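Side-chain contact in aminotransferase (Streptomyces pactum, PDB 4ZM4), which belongs to the class-III aminotransferases, a family of pyridoxal-phosphate-dependent enzymes, and forms a two-chain assembly: residues A84-K89 against H97-R102. The protein carries 1 engineered substitution. Residues are numbered along the deposited sequence; the frame is centred on the assembly and turned at random.
Sequences ADQFAK and HELDAR
Gln86 reaches from helix 77-89 to both Leu99 and His97, whereas Asp85, one residue earlier, does not cross to 97-102: its OD2 forms a salt bridge with Lys89 NZ at 2.7 Å through the syn lone pair, and another with Arg319. The Gln86 chain leaves with CG anti to the backbone N (chi1 -158°) and then bends at chi2, which brings the amide up against the second segment. Its OE1 lies 3.5 Å from Leu99 CD1, an apolar methyl in van der Waals contact, and takes its hydrogen bond from Arg319. Its NE2 donates to Gly90 O and sits 3.9 Å from His97 NE2, too long for a bond, with amide and imidazole planes nearly perpendicular. Glutamine suits this buried place because one neutral group both donates and accepts. In this class-III aminotransferase the two consecutive helices pack on helix 315-329 at the dimer interface, where Glu98 bridges to Arg45 of the second subunit. Lys89 adds its carbonyl: a water donates to Lys89 O but lies suspiciously close to His97 NE2, so that link is doubtful. Histidine suits the N-cap because ND1 can accept in the ring plane, here a hydrogen bond from Leu99 N at 3.2 Å, nearly straight at 173°. Asp100 completes the capping box, its carboxylate OD2 accepting from His97 N at 3.1 Å, met from above the carboxylate plane.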
loop_
_atom_site.group_PDB
_atom_site.type_symbol
_atom_site.label_atom_id
_atom_site.label_comp_id
_atom_site.label_asym_id
_atom_site.label_seq_id
_atom_site.Cartn_x
_atom_site.Cartn_y
_atom_site.Cartn_z
ATOM N N ALA B 84 -12.507 5.479 -14.111
ATOM C CA ALA B 84 -13.771 6.134 -13.768
ATOM C C ALA B 84 -15.000 5.276 -14.077
ATOM O O ALA B 84 -15.975 5.250 -13.320
ATOM C CB ALA B 84 -13.886 7.466 -14.490
ATOM N N ASP B 85 -14.966 4.564 -15.190
ATOM C CA ASP B 85 -16.021 3.614 -15.499
ATOM C C ASP B 85 -16.148 2.522 -14.424
ATOM O O ASP B 85 -17.243 2.099 -14.092
ATOM C CB ASP B 85 -15.757 2.968 -16.851
ATOM C CG ASP B 85 -16.880 2.042 -17.274
ATOM O OD1 ASP B 85 -18.013 2.522 -17.301
ATOM O OD2 ASP B 85 -16.635 0.859 -17.581
ATOM N N GLN B 86 -15.019 2.066 -13.914
ATOM C CA GLN B 86 -15.013 1.059 -12.864
ATOM C C GLN B 86 -15.600 1.564 -11.554
ATOM O O GLN B 86 -16.251 0.795 -10.841
ATOM C CB GLN B 86 -13.596 0.530 -12.606
ATOM C CG GLN B 86 -13.595 -0.838 -11.958
ATOM C CD GLN B 86 -14.448 -1.811 -12.759
ATOM O OE1 GLN B 86 -14.232 -1.982 -13.944
ATOM N NE2 GLN B 86 -15.412 -2.448 -12.101
ATOM N N PHE B 87 -15.381 2.842 -11.255
ATOM C CA PHE B 87 -16.012 3.473 -10.091
ATOM C C PHE B 87 -17.534 3.442 -10.194
ATOM O O PHE B 87 -18.228 3.333 -9.189
ATOM C CB PHE B 87 -15.487 4.905 -9.874
ATOM C CG PHE B 87 -14.213 4.951 -9.080
ATOM C CD1 PHE B 87 -14.250 4.917 -7.694
ATOM C CD2 PHE B 87 -12.986 4.957 -9.703
ATOM C CE1 PHE B 87 -13.077 4.917 -6.961
ATOM C CE2 PHE B 87 -11.819 4.980 -8.986
ATOM C CZ PHE B 87 -11.855 4.945 -7.624
ATOM N N ALA B 88 -18.058 3.508 -11.413
ATOM C CA ALA B 88 -19.493 3.481 -11.622
ATOM C C ALA B 88 -20.039 2.067 -11.560
ATOM O O ALA B 88 -21.245 1.892 -11.356
ATOM C CB ALA B 88 -19.841 4.130 -12.951
ATOM N N LYS B 89 -19.166 1.058 -11.691
ATOM C CA LYS B 89 -19.591 -0.354 -11.740
ATOM C C LYS B 89 -19.195 -1.214 -10.549
ATOM O O LYS B 89 -19.401 -2.438 -10.566
ATOM C CB LYS B 89 -19.055 -1.016 -13.016
ATOM C CG LYS B 89 -19.656 -0.466 -14.299
ATOM C CD LYS B 89 -19.014 -1.113 -15.510
ATOM C CE LYS B 89 -19.520 -0.484 -16.815
ATOM N NZ LYS B 89 -18.658 -0.853 -17.974
ATOM N N HIS B 97 -13.259 -11.245 -9.458
ATOM C CA HIS B 97 -13.939 -10.377 -10.382
ATOM C C HIS B 97 -13.472 -10.778 -11.749
ATOM O O HIS B 97 -12.374 -11.290 -11.877
ATOM C CB HIS B 97 -13.527 -8.917 -10.114
ATOM C CG HIS B 97 -14.394 -7.891 -10.784
ATOM N ND1 HIS B 97 -14.284 -7.574 -12.120
ATOM C CD2 HIS B 97 -15.364 -7.080 -10.291
ATOM C CE1 HIS B 97 -15.151 -6.624 -12.433
ATOM N NE2 HIS B 97 -15.807 -6.294 -11.335
ATOM N N GLU B 98 -14.293 -10.549 -12.773
ATOM C CA GLU B 98 -13.902 -10.852 -14.166
ATOM C C GLU B 98 -12.579 -10.217 -14.619
ATOM O O GLU B 98 -11.893 -10.771 -15.474
ATOM C CB GLU B 98 -14.992 -10.435 -15.143
ATOM C CG GLU B 98 -16.185 -11.333 -15.087
ATOM C CD GLU B 98 -17.133 -11.127 -16.241
ATOM O OE1 GLU B 98 -17.751 -10.032 -16.293
ATOM O OE2 GLU B 98 -17.284 -12.093 -17.050
ATOM N N LEU B 99 -12.242 -9.047 -14.081
ATOM C CA LEU B 99 -11.008 -8.342 -14.451
ATOM C C LEU B 99 -9.746 -9.121 -14.034
ATOM O O LEU B 99 -8.744 -9.067 -14.730
ATOM C CB LEU B 99 -10.973 -6.942 -13.814
ATOM C CG LEU B 99 -11.953 -5.919 -14.368
ATOM C CD1 LEU B 99 -12.092 -4.740 -13.430
ATOM C CD2 LEU B 99 -11.518 -5.461 -15.747
ATOM N N ASP B 100 -9.817 -9.818 -12.907
ATOM C CA ASP B 100 -8.646 -10.473 -12.308
ATOM C C ASP B 100 -7.896 -11.338 -13.327
ATOM O O ASP B 100 -6.693 -11.199 -13.474
ATOM C CB ASP B 100 -9.040 -11.323 -11.083
ATOM C CG ASP B 100 -9.748 -10.512 -9.992
ATOM O OD1 ASP B 100 -9.900 -9.290 -10.131
ATOM O OD2 ASP B 100 -10.220 -11.105 -9.000
ATOM N N ALA B 101 -8.636 -12.108 -14.128
ATOM C CA ALA B 101 -8.027 -12.911 -15.211
ATOM C C ALA B 101 -7.406 -12.060 -16.336
ATOM O O ALA B 101 -6.369 -12.429 -16.908
ATOM C CB ALA B 101 -9.041 -13.906 -15.794
ATOM N N ARG B 102 -8.049 -10.949 -16.656
ATOM C CA ARG B 102 -7.557 -10.065 -17.728
ATOM C C ARG B 102 -6.274 -9.347 -17.287
ATOM O O ARG B 102 -5.311 -9.302 -18.047
ATOM C CB ARG B 102 -8.618 -9.063 -18.146
ATOM C CG ARG B 102 -9.928 -9.675 -18.611
ATOM C CD ARG B 102 -10.290 -9.202 -20.035
ATOM N NE ARG B 102 -9.129 -9.196 -20.937
ATOM C CZ ARG B 102 -8.478 -8.135 -21.468
ATOM N NH1 ARG B 102 -8.857 -6.874 -21.261
ATOM N NH2 ARG B 102 -7.414 -8.361 -22.237
HETATM O O HOH W 1 -17.226 -4.591 -10.256
#